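Local atomic coordinates of aspartate--tRNA(Asp/Asn) ligase (Thermus thermophilus, PDB entry 1N9W), a protein that charges both tRNA(Asp) and tRNA(Asn) with L-aspartate, first activating the amino acid with ATP to aspartyl-AMP and then transferring it to the acceptor end of the tRNA. Residues 222-226 with 227-231; 232-235 with 236-240; 404-407 with 408-411; 130-133 with 134-138; 351-355 with 356-360. All blocks are in the same frame, centred on the assembly; numbering follows the deposited sequence.

In the fold
All five contacts are local and lie in the class II catalytic domain, but they sit in very different surroundings. Contacts 1 and 2 follow each other along helix 227-248: the first is its partly open, acidic N-terminal cap, the second a regular stretch with two buried glutamates. Contact 4, the most buried, belongs to helix 119-141, whose Phe135 and Tyr138 pack on contact 2 and whose arginines meet the second subunit. Contact 5, a helix start whose N-cap residue, Arg355, joins the helix through its carbonyl, touches contact 1 through Gln351 and also reaches the other subunit. Contact 3 is a partly buried turn with an exposed rim, about 8 Å from contact 4 between nearest atoms.

Contact 1: residues 222-226 with 227-231; sequences GFIAD and EEDLM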
# COMPACT_ATOMS: atom_id res chain seq x y z
N GLY B 222 -10.69 7.81 -15.50
CA GLY B 222 -11.68 8.53 -16.30
C GLY B 222 -11.13 8.98 -17.65
O GLY B 222 -9.97 8.75 -17.96
N PHE B 223 -11.98 9.63 -18.44
CA PHE B 223 -11.61 10.12 -19.77
C PHE B 223 -11.14 9.00 -20.69
O PHE B 223 -10.15 9.13 -21.41
CB PHE B 223 -10.53 11.19 -19.66
CG PHE B 223 -11.01 12.46 -19.03
CD1 PHE B 223 -11.92 13.27 -19.68
CD2 PHE B 223 -10.57 12.82 -17.76
CE1 PHE B 223 -12.40 14.43 -19.07
CE2 PHE B 223 -11.05 13.98 -17.15
CZ PHE B 223 -11.97 14.78 -17.81
N ILE B 224 -11.86 7.88 -20.65
CA ILE B 224 -11.52 6.75 -21.50
C ILE B 224 -12.41 6.75 -22.74
O ILE B 224 -13.44 7.44 -22.77
CB ILE B 224 -11.72 5.42 -20.75
CG1 ILE B 224 -13.19 5.29 -20.33
CG2 ILE B 224 -10.81 5.37 -19.52
CD1 ILE B 224 -13.54 3.94 -19.75
N ALA B 225 -12.02 5.98 -23.75
CA ALA B 225 -12.78 5.87 -24.99
C ALA B 225 -13.80 4.74 -24.85
O ALA B 225 -14.93 4.87 -25.30
CB ALA B 225 -11.84 5.60 -26.16
N ASP B 226 -13.38 3.64 -24.23
CA ASP B 226 -14.23 2.47 -24.01
C ASP B 226 -13.55 1.49 -23.05
O ASP B 226 -12.48 1.79 -22.51
CB ASP B 226 -14.50 1.76 -25.34
CG ASP B 226 -13.25 1.62 -26.20
OD1 ASP B 226 -12.15 1.41 -25.64
OD2 ASP B 226 -13.37 1.72 -27.44
N GLU B 227 -14.15 0.32 -22.83
CA GLU B 227 -13.58 -0.66 -21.91
C GLU B 227 -12.23 -1.19 -22.41
O GLU B 227 -11.45 -1.76 -21.65
CB GLU B 227 -14.54 -1.84 -21.69
CG GLU B 227 -14.60 -2.87 -22.83
CD GLU B 227 -15.34 -2.36 -24.06
OE1 GLU B 227 -15.42 -3.12 -25.05
OE2 GLU B 227 -15.85 -1.22 -24.04
N GLU B 228 -11.96 -0.98 -23.70
CA GLU B 228 -10.73 -1.44 -24.31
C GLU B 228 -9.51 -0.74 -23.71
O GLU B 228 -8.40 -1.29 -23.74
CB GLU B 228 -10.77 -1.19 -25.82
CG GLU B 228 -9.80 -2.04 -26.62
CD GLU B 228 -10.02 -3.53 -26.40
OE1 GLU B 228 -11.19 -3.97 -26.48
OE2 GLU B 228 -9.03 -4.25 -26.14
N ASP B 229 -9.71 0.46 -23.19
CA ASP B 229 -8.61 1.19 -22.57
C ASP B 229 -8.19 0.48 -21.28
O ASP B 229 -7.01 0.40 -20.96
CB ASP B 229 -9.01 2.63 -22.23
CG ASP B 229 -9.04 3.52 -23.45
OD1 ASP B 229 -8.35 3.22 -24.44
OD2 ASP B 229 -9.76 4.54 -23.41
N LEU B 230 -9.19 -0.05 -20.57
CA LEU B 230 -8.96 -0.77 -19.32
C LEU B 230 -8.16 -2.05 -19.55
O LEU B 230 -7.21 -2.34 -18.82
CB LEU B 230 -10.29 -1.09 -18.65
CG LEU B 230 -11.30 0.06 -18.57
CD1 LEU B 230 -12.57 -0.41 -17.87
CD2 LEU B 230 -10.68 1.23 -17.82
N MET B 231 -8.56 -2.82 -20.56
CA MET B 231 -7.89 -4.08 -20.88
C MET B 231 -6.43 -3.86 -21.28
O MET B 231 -5.53 -4.56 -20.80
CB MET B 231 -8.65 -4.85 -21.98
CG MET B 231 -9.78 -5.75 -21.43
SD MET B 231 -10.82 -6.64 -22.65
CE MET B 231 -12.22 -5.50 -22.79
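Asp229 reaches back from the first turn of helix 227-248 and takes the backbone N-H of Ala225, and this is the tight part of the contact. The N to OD2 distance is 2.7 Å and the bond is practically straight at 177°, with the donor meeting OD2 nearly along its C-O bond. Because CG of Asp229 lies anti to its own carbonyl carbon (chi1 -76°), the carboxylate leans back over the incoming loop, and the same OD2 rests 3.4 Å from CB of Ile224. The side chains of Ile224 and Asp229 run alongside each other with their ends pointing opposite ways. A second link runs from Asp229 N to Asp226 O, 3.1 Å, so Asp229 holds the loop with both backbone and side chain.

Asp226 is the N-cap. Its OD1 stands 3.1 Å from Glu228 N, but the bond is bent and weak. The looser side gathers acids: Asp226 OD1 and Asp229 OD1 are 4.4 Å apart, with their carboxylate planes turned 78° to each other. That crowding of negative charge is probably eased by the N-terminal end of the helix and by Arg232, which forms a salt bridge with OD1 of Asp229. Glu228 turns elsewhere, to a salt bridge with Arg269.

On the buried side, Ile224 CD1 only just meets Leu230 CD2, at 4.4 Å. There the turn passes from strand 215-222 of the catalytic sheet into helix 227-248, with Leu230 and Met231 resting on Phe337 of strand 336-341.

Contact 2: residues 232-235 with 236-240; sequences RLEE and ALLAE
Glu234 and Leu238, one helical turn apart, run alongside each other in the same direction, and this pair gives the contact its character. CG of Glu234 runs along the leucine 3.7 Å from Leu238 CD1, so the acid offers its methylene flank to the methyl group and carries its carboxyl end past it. Two torsions place it there: CG is anti to the backbone N (chi1 170°), and the chain stays extended beyond CG. Leu238 leans the other way at its first torsion, which sets its CG 3.3 Å from the carbonyl oxygen of Glu234. That same oxygen receives Leu238 N at 2.8 Å, so one carbonyl meets both the backbone and the side chain of the leucine.

Glu235, next in sequence, is also extended but leaves on a different side of the helix, while its backbone oxygen binds Ala239 N at 3.1 Å. Leu237, on another face, brings CB to 3.4 Å from Leu233 O. The Leu237 N to Leu233 O bond is 2.8 Å long. Leu233 and Leu237 pack against Phe390 of strand 387-393, and Leu237 also meets Phe135 of helix 119-141.

Both glutamates are buried, and each has its polar partners outside the helix turn: OE2 of Glu234 is hydrogen-bonded to Thr347 OG1, whereas OE1 of Glu235 accepts from Asp266 N and its OE2 pairs with Arg269. Glu235 is probably kept ionised by its arginine, whereas a carboxylate among Phe337, Leu339 and Phe390, as Glu234 is, would tend to be harder to ionise.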
# COMPACT_ATOMS: atom_id res chain seq x y z
N ARG B 232 -6.19 -2.87 -22.14
CA ARG B 232 -4.82 -2.57 -22.56
C ARG B 232 -4.00 -2.10 -21.35
O ARG B 232 -2.81 -2.41 -21.25
CB ARG B 232 -4.83 -1.50 -23.65
CG ARG B 232 -5.11 -2.05 -25.05
CD ARG B 232 -6.01 -1.12 -25.85
NE ARG B 232 -5.56 0.27 -25.79
CZ ARG B 232 -6.31 1.31 -26.13
NH1 ARG B 232 -7.55 1.11 -26.57
NH2 ARG B 232 -5.82 2.54 -26.03
N LEU B 233 -4.63 -1.37 -20.44
CA LEU B 233 -3.96 -0.88 -19.25
C LEU B 233 -3.56 -2.05 -18.35
O LEU B 233 -2.42 -2.16 -17.92
CB LEU B 233 -4.85 0.07 -18.46
CG LEU B 233 -4.36 0.40 -17.03
CD1 LEU B 233 -3.15 1.31 -17.11
CD2 LEU B 233 -5.47 1.07 -16.23
N GLU B 234 -4.52 -2.93 -18.07
CA GLU B 234 -4.27 -4.08 -17.22
C GLU B 234 -3.15 -4.97 -17.74
O GLU B 234 -2.38 -5.54 -16.95
CB GLU B 234 -5.54 -4.89 -17.02
CG GLU B 234 -5.27 -6.21 -16.34
CD GLU B 234 -6.50 -6.82 -15.70
OE1 GLU B 234 -7.62 -6.63 -16.23
OE2 GLU B 234 -6.34 -7.51 -14.66
N GLU B 235 -3.04 -5.09 -19.06
CA GLU B 235 -2.00 -5.91 -19.68
C GLU B 235 -0.63 -5.36 -19.36
O GLU B 235 0.28 -6.10 -18.98
CB GLU B 235 -2.19 -5.95 -21.21
CG GLU B 235 -3.13 -7.04 -21.70
CD GLU B 235 -3.29 -7.04 -23.23
OE1 GLU B 235 -2.28 -6.93 -23.95
OE2 GLU B 235 -4.44 -7.16 -23.69
N ALA B 236 -0.47 -4.05 -19.53
CA ALA B 236 0.80 -3.40 -19.26
C ALA B 236 1.08 -3.45 -17.76
O ALA B 236 2.21 -3.67 -17.34
CB ALA B 236 0.75 -1.95 -19.76
N LEU B 237 0.03 -3.25 -16.96
CA LEU B 237 0.12 -3.29 -15.51
C LEU B 237 0.66 -4.65 -15.06
O LEU B 237 1.62 -4.72 -14.29
CB LEU B 237 -1.26 -3.05 -14.89
CG LEU B 237 -1.43 -3.21 -13.37
CD1 LEU B 237 -0.63 -2.15 -12.64
CD2 LEU B 237 -2.91 -3.10 -13.02
N LEU B 238 0.05 -5.72 -15.57
CA LEU B 238 0.46 -7.08 -15.23
C LEU B 238 1.89 -7.37 -15.62
O LEU B 238 2.63 -8.02 -14.86
CB LEU B 238 -0.46 -8.09 -15.91
CG LEU B 238 -1.83 -8.27 -15.26
CD1 LEU B 238 -2.78 -8.89 -16.26
CD2 LEU B 238 -1.69 -9.13 -14.02
N ALA B 239 2.29 -6.91 -16.80
CA ALA B 239 3.65 -7.14 -17.28
C ALA B 239 4.64 -6.55 -16.29
O ALA B 239 5.67 -7.16 -15.97
CB ALA B 239 3.84 -6.50 -18.66
N GLU B 240 4.33 -5.36 -15.80
CA GLU B 240 5.18 -4.69 -14.82
C GLU B 240 5.23 -5.50 -13.52
O GLU B 240 6.30 -5.79 -13.00
CB GLU B 240 4.65 -3.29 -14.55
CG GLU B 240 5.43 -2.49 -13.51
CD GLU B 240 6.27 -1.40 -14.13
OE1 GLU B 240 5.93 -0.96 -15.26
OE2 GLU B 240 7.26 -0.96 -13.49

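Contact 3: residues 404-407 with 408-411; sequences LPNV and RYAR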
# COMPACT_ATOMS: atom_id res chain seq x y z
N LEU B 404 0.34 -22.85 -6.55
CA LEU B 404 0.04 -23.27 -5.19
C LEU B 404 -1.28 -24.02 -5.10
O LEU B 404 -2.19 -23.80 -5.90
CB LEU B 404 0.00 -22.04 -4.28
CG LEU B 404 1.17 -21.05 -4.46
CD1 LEU B 404 0.88 -19.76 -3.72
CD2 LEU B 404 2.46 -21.68 -3.98
N PRO B 405 -1.40 -24.93 -4.12
CA PRO B 405 -2.60 -25.73 -3.89
C PRO B 405 -3.87 -24.88 -3.91
O PRO B 405 -4.67 -24.97 -4.84
CB PRO B 405 -2.35 -26.35 -2.53
CG PRO B 405 -0.88 -26.59 -2.56
CD PRO B 405 -0.34 -25.30 -3.16
N ASN B 406 -4.04 -24.07 -2.87
CA ASN B 406 -5.20 -23.20 -2.76
C ASN B 406 -4.80 -21.76 -2.43
O ASN B 406 -3.64 -21.47 -2.16
CB ASN B 406 -6.16 -23.73 -1.70
CG ASN B 406 -5.51 -23.85 -0.34
OD1 ASN B 406 -5.18 -22.85 0.29
ND2 ASN B 406 -5.32 -25.09 0.11
N VAL B 407 -5.78 -20.87 -2.47
CA VAL B 407 -5.56 -19.45 -2.22
C VAL B 407 -5.04 -19.09 -0.82
O VAL B 407 -4.41 -18.05 -0.65
CB VAL B 407 -6.86 -18.65 -2.48
CG1 VAL B 407 -7.86 -18.88 -1.36
CG2 VAL B 407 -6.55 -17.18 -2.64
N ARG B 408 -5.31 -19.94 0.16
CA ARG B 408 -4.87 -19.66 1.53
C ARG B 408 -3.35 -19.61 1.66
O ARG B 408 -2.82 -19.05 2.62
CB ARG B 408 -5.44 -20.72 2.49
CG ARG B 408 -6.93 -20.99 2.30
CD ARG B 408 -7.53 -21.77 3.47
NE ARG B 408 -7.71 -20.94 4.65
CZ ARG B 408 -8.26 -21.35 5.79
NH1 ARG B 408 -8.69 -22.60 5.91
NH2 ARG B 408 -8.38 -20.52 6.82
N TYR B 409 -2.66 -20.20 0.68
CA TYR B 409 -1.20 -20.23 0.65
C TYR B 409 -0.58 -18.88 0.26
O TYR B 409 0.64 -18.72 0.31
CB TYR B 409 -0.71 -21.30 -0.32
CG TYR B 409 -0.77 -22.71 0.22
CD1 TYR B 409 -1.98 -23.25 0.67
CD2 TYR B 409 0.37 -23.51 0.29
CE1 TYR B 409 -2.04 -24.54 1.19
CE2 TYR B 409 0.32 -24.80 0.81
CZ TYR B 409 -0.89 -25.31 1.26
OH TYR B 409 -0.96 -26.57 1.80
N ALA B 410 -1.42 -17.93 -0.12
CA ALA B 410 -0.94 -16.61 -0.52
C ALA B 410 -1.42 -15.57 0.49
O ALA B 410 -1.28 -14.37 0.28
CB ALA B 410 -1.47 -16.26 -1.91
N ARG B 411 -1.98 -16.06 1.58
CA ARG B 411 -2.51 -15.22 2.65
C ARG B 411 -1.70 -15.52 3.91
O ARG B 411 -1.43 -16.68 4.22
CB ARG B 411 -3.99 -15.58 2.85
CG ARG B 411 -4.80 -14.65 3.74
CD ARG B 411 -5.11 -13.34 3.05
NE ARG B 411 -6.07 -12.54 3.82
CZ ARG B 411 -6.46 -11.31 3.49
NH1 ARG B 411 -5.99 -10.72 2.40
NH2 ARG B 411 -7.34 -10.67 4.25
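This is a tight turn with a proline-tyrosine CH-pi contact, in the segment that follows helix 394-402 near the C-terminal end of the catalytic domain. Pro405 and Tyr409 supply that contact, their side chains crossing at about a right angle. The CD of Pro405 sits over one face of the tyrosine, 4.1 Å from the ring centroid and 18° off the normal. CG of Pro405 meets the far part of the ring, 4.0 Å from CZ.

Asn406 comes at the same ring from its edge. Its OD1 lies near the ring plane, 3.2 Å from Tyr409 CD1, and its amide plane is turned 76° to the ring. What puts the amide there is its first torsion (chi1 58°), with CG lodged between the backbone N and the carbonyl carbon. From that position OD1 also reaches Arg408 N at 2.9 Å, closing an Asx turn, although the bond is bent and weak. The backbone then coils into a 3-10 turn: Tyr409 N binds Asn406 O at 3.3 Å and Ala410 N binds Val407 O at 3.0 Å. Leu404 brings CD1 to within 4.1 Å of CB of Tyr409.

Val407 and Ala410 lean on helix 394-402. Arg411 leads away from the turn to salt bridges with Glu395, a predicted ATP-binding residue, and with Glu213. The chemistry is thus mixed: the amide oxygen that weakly accepts from Arg408 N also lies at the ring edge, while the proline adds an apolar contact over the ring face.

Contact 4: residues 130-133 with 134-138; sequences ALVR and GFRRY
Residues 130-138 form two regular turns of alpha helix, with Gly134 N on Ala130 O at 3.0 Å, Phe135 N on Leu131 O at 2.9 Å, and the same i to i+4 pattern through Arg136 and Arg137. This is helix 119-141, the long helix of motif 1 of class II synthetases, which builds the dimer interface.

Two side-chain pairs run along it. Arg133 and Arg137 extend next to one another in a common direction, the CD of Arg133 3.9 Å from NH2 of Arg137, with their guanidinium planes 48° apart. Acids lie near both: Asp140 of the second subunit makes a salt bridge with NE of Arg133, and Glu244 forms long, weak ion pairs with both arginines. Phe135 leaves the helix in another direction, to Leu217, Val219 and Val196 of the catalytic sheet.

Val132 and Arg136 make the second such pair. Arg136 sits in the subunit interface, where two carboxylates fix its guanidinium, Glu146 at NE and Glu146 of the second subunit at NH2, while Val132 also touches Phe148 of that subunit. The valine adds an apolar contact to this polar grip: with CG1 anti to the backbone N (chi1 174°), that methyl covers one guanidinium face, 3.5 Å from NH1.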
# COMPACT_ATOMS: atom_id res chain seq x y z
N ALA B 130 6.03 -8.18 -3.87
CA ALA B 130 6.69 -7.67 -5.07
C ALA B 130 5.63 -7.30 -6.11
O ALA B 130 5.68 -6.21 -6.67
CB ALA B 130 7.67 -8.72 -5.61
N LEU B 131 4.66 -8.18 -6.35
CA LEU B 131 3.59 -7.88 -7.33
C LEU B 131 2.86 -6.57 -7.02
O LEU B 131 2.57 -5.79 -7.93
CB LEU B 131 2.56 -9.02 -7.35
CG LEU B 131 3.06 -10.40 -7.81
CD1 LEU B 131 2.04 -11.45 -7.44
CD2 LEU B 131 3.32 -10.38 -9.32
N VAL B 132 2.57 -6.34 -5.75
CA VAL B 132 1.87 -5.12 -5.36
C VAL B 132 2.76 -3.89 -5.56
O VAL B 132 2.28 -2.82 -5.95
CB VAL B 132 1.41 -5.22 -3.89
CG1 VAL B 132 0.81 -3.91 -3.43
CG2 VAL B 132 0.39 -6.35 -3.76
N ARG B 133 4.06 -4.05 -5.31
CA ARG B 133 5.00 -2.94 -5.50
C ARG B 133 5.00 -2.56 -6.99
O ARG B 133 4.97 -1.38 -7.34
CB ARG B 133 6.42 -3.36 -5.06
CG ARG B 133 7.50 -2.27 -5.18
CD ARG B 133 8.89 -2.86 -4.90
NE ARG B 133 8.91 -3.52 -3.60
CZ ARG B 133 9.42 -4.72 -3.35
NH1 ARG B 133 9.98 -5.43 -4.33
NH2 ARG B 133 9.33 -5.23 -2.13
N GLY B 134 5.01 -3.58 -7.85
CA GLY B 134 4.99 -3.34 -9.29
C GLY B 134 3.70 -2.66 -9.70
O GLY B 134 3.68 -1.79 -10.57
N PHE B 135 2.62 -3.07 -9.04
CA PHE B 135 1.29 -2.53 -9.29
C PHE B 135 1.29 -1.02 -9.08
O PHE B 135 0.89 -0.27 -9.97
CB PHE B 135 0.31 -3.20 -8.32
CG PHE B 135 -1.10 -2.71 -8.44
CD1 PHE B 135 -1.93 -3.16 -9.46
CD2 PHE B 135 -1.61 -1.80 -7.51
CE1 PHE B 135 -3.24 -2.73 -9.55
CE2 PHE B 135 -2.92 -1.36 -7.59
CZ PHE B 135 -3.75 -1.82 -8.61
N ARG B 136 1.74 -0.59 -7.90
CA ARG B 136 1.78 0.83 -7.56
C ARG B 136 2.77 1.64 -8.40
O ARG B 136 2.50 2.80 -8.73
CB ARG B 136 2.11 1.01 -6.07
CG ARG B 136 1.15 0.34 -5.10
CD ARG B 136 1.12 1.10 -3.76
NE ARG B 136 0.43 0.38 -2.68
CZ ARG B 136 0.98 -0.58 -1.95
NH1 ARG B 136 2.24 -0.96 -2.18
NH2 ARG B 136 0.28 -1.18 -0.99
N ARG B 137 3.91 1.04 -8.74
CA ARG B 137 4.92 1.73 -9.54
C ARG B 137 4.38 2.04 -10.93
O ARG B 137 4.40 3.19 -11.36
CB ARG B 137 6.19 0.87 -9.67
CG ARG B 137 7.45 1.65 -10.08
CD ARG B 137 8.56 0.77 -10.67
NE ARG B 137 9.16 -0.20 -9.74
CZ ARG B 137 9.81 0.10 -8.62
NH1 ARG B 137 9.95 1.37 -8.25
NH2 ARG B 137 10.35 -0.85 -7.88
N TYR B 138 3.90 1.02 -11.63
CA TYR B 138 3.39 1.23 -12.98
C TYR B 138 2.32 2.32 -13.01
O TYR B 138 2.39 3.23 -13.82
CB TYR B 138 2.79 -0.06 -13.56
CG TYR B 138 2.16 0.17 -14.92
CD1 TYR B 138 2.94 0.32 -16.07
CD2 TYR B 138 0.77 0.35 -15.04
CE1 TYR B 138 2.36 0.66 -17.30
CE2 TYR B 138 0.19 0.68 -16.26
CZ TYR B 138 0.99 0.84 -17.38
OH TYR B 138 0.43 1.20 -18.58

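Contact 5: residues 351-355 with 356-360; sequences QRIHR and YEELL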
# COMPACT_ATOMS: atom_id res chain seq x y z
N GLN B 351 -16.28 -0.60 -18.22
CA GLN B 351 -16.69 0.80 -18.21
C GLN B 351 -18.00 0.94 -17.44
O GLN B 351 -18.84 0.04 -17.50
CB GLN B 351 -16.84 1.31 -19.64
CG GLN B 351 -17.50 2.67 -19.74
CD GLN B 351 -17.19 3.37 -21.05
OE1 GLN B 351 -16.91 2.73 -22.06
NE2 GLN B 351 -17.25 4.70 -21.03
N ARG B 352 -18.15 2.04 -16.70
CA ARG B 352 -19.37 2.29 -15.93
C ARG B 352 -20.19 3.33 -16.67
O ARG B 352 -19.76 3.87 -17.69
CB ARG B 352 -19.06 2.85 -14.53
CG ARG B 352 -17.67 2.54 -13.96
CD ARG B 352 -17.52 1.09 -13.59
NE ARG B 352 -16.23 0.80 -12.97
CZ ARG B 352 -15.86 -0.41 -12.56
NH1 ARG B 352 -16.69 -1.44 -12.71
NH2 ARG B 352 -14.67 -0.60 -12.01
N ILE B 353 -21.38 3.63 -16.15
CA ILE B 353 -22.27 4.63 -16.74
C ILE B 353 -21.99 5.97 -16.05
O ILE B 353 -21.97 6.05 -14.82
CB ILE B 353 -23.76 4.26 -16.52
CG1 ILE B 353 -24.06 2.93 -17.21
CG2 ILE B 353 -24.67 5.36 -17.05
CD1 ILE B 353 -25.42 2.35 -16.87
N HIS B 354 -21.79 7.03 -16.83
CA HIS B 354 -21.49 8.35 -16.26
C HIS B 354 -22.63 9.35 -16.32
O HIS B 354 -22.64 10.32 -15.56
CB HIS B 354 -20.27 8.95 -16.95
CG HIS B 354 -20.38 8.99 -18.44
ND1 HIS B 354 -20.32 7.86 -19.22
CD2 HIS B 354 -20.51 10.03 -19.29
CE1 HIS B 354 -20.41 8.20 -20.49
NE2 HIS B 354 -20.53 9.51 -20.56
N ARG B 355 -23.58 9.14 -17.23
CA ARG B 355 -24.71 10.05 -17.36
C ARG B 355 -25.80 9.73 -16.35
O ARG B 355 -26.21 8.59 -16.21
CB ARG B 355 -25.27 9.99 -18.78
CG ARG B 355 -24.53 10.86 -19.79
CD ARG B 355 -24.97 12.33 -19.75
NE ARG B 355 -26.28 12.53 -20.38
CZ ARG B 355 -27.46 12.33 -19.80
NH1 ARG B 355 -27.53 11.92 -18.54
NH2 ARG B 355 -28.58 12.53 -20.48
N TYR B 356 -26.25 10.76 -15.65
CA TYR B 356 -27.30 10.61 -14.65
C TYR B 356 -28.53 9.96 -15.26
O TYR B 356 -29.05 8.98 -14.73
CB TYR B 356 -27.68 11.97 -14.08
CG TYR B 356 -28.82 11.92 -13.10
CD1 TYR B 356 -28.64 11.41 -11.82
CD2 TYR B 356 -30.09 12.39 -13.45
CE1 TYR B 356 -29.69 11.37 -10.91
CE2 TYR B 356 -31.14 12.36 -12.54
CZ TYR B 356 -30.93 11.85 -11.27
OH TYR B 356 -31.96 11.84 -10.36
N GLU B 357 -29.00 10.52 -16.37
CA GLU B 357 -30.17 9.99 -17.04
C GLU B 357 -30.04 8.50 -17.35
O GLU B 357 -30.97 7.74 -17.14
CB GLU B 357 -30.45 10.76 -18.34
CG GLU B 357 -31.09 12.12 -18.11
CD GLU B 357 -32.31 12.03 -17.20
OE1 GLU B 357 -33.22 11.22 -17.48
OE2 GLU B 357 -32.35 12.78 -16.19
N GLU B 358 -28.87 8.10 -17.85
CA GLU B 358 -28.64 6.71 -18.19
C GLU B 358 -28.70 5.80 -16.96
O GLU B 358 -29.14 4.65 -17.06
CB GLU B 358 -27.30 6.55 -18.91
CG GLU B 358 -27.20 7.31 -20.22
CD GLU B 358 -26.06 6.84 -21.09
OE1 GLU B 358 -24.88 7.04 -20.72
OE2 GLU B 358 -26.33 6.24 -22.16
N LEU B 359 -28.26 6.31 -15.82
CA LEU B 359 -28.28 5.53 -14.59
C LEU B 359 -29.71 5.24 -14.14
O LEU B 359 -30.06 4.11 -13.81
CB LEU B 359 -27.55 6.26 -13.46
CG LEU B 359 -26.02 6.16 -13.41
CD1 LEU B 359 -25.50 7.04 -12.29
CD2 LEU B 359 -25.61 4.71 -13.18
N LEU B 360 -30.54 6.28 -14.14
CA LEU B 360 -31.93 6.14 -13.73
C LEU B 360 -32.66 5.06 -14.51
O LEU B 360 -33.33 4.21 -13.93
CB LEU B 360 -32.68 7.46 -13.91
CG LEU B 360 -32.45 8.55 -12.86
CD1 LEU B 360 -33.31 9.76 -13.18
CD2 LEU B 360 -32.79 8.01 -11.48
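Ile353 meets Glu358 and Leu359 where the chain enters helix 356-364. Its CG2 comes up against CB of Glu358 at 3.4 Å, and its CB stands 3.8 Å from CD2 of Leu359. CG2 is placed for this by lying anti to the isoleucine backbone N, while CG1 (chi1 -62°) takes the position beside that nitrogen. Arg355, the N-cap residue, gives its carbonyl oxygen to Leu359 N at 3.1 Å.

The side chain of Glu358 crosses that of Arg355 at about a right angle, with OE1 3.6 Å from CB. It touches the aliphatic root of the arginine, whose charged end has moved on: bent at chi2 and chi3, the chain curls over the first turn. Its guanidinium lies edge-on at the backbone of Glu357, where NH1 and N, both donors, are modelled 3.0 Å apart, a placement best treated as doubtful.

Further out, Leu359 and Tyr356 pack on Leu377 of helix 374-377, and Tyr356 also meets Leu89 of the second subunit. On the strand side, Arg352, predicted to bind L-aspartate, turns away to a salt bridge with Glu220. Opposite charges do not close here: Glu357 OE2 stays 5.4 Å from NH1 of Arg355, and Glu358 OE1 5.7 Å from its NE. The helix start therefore rests on a backbone bond and on apolar packing by Ile353 and Leu359.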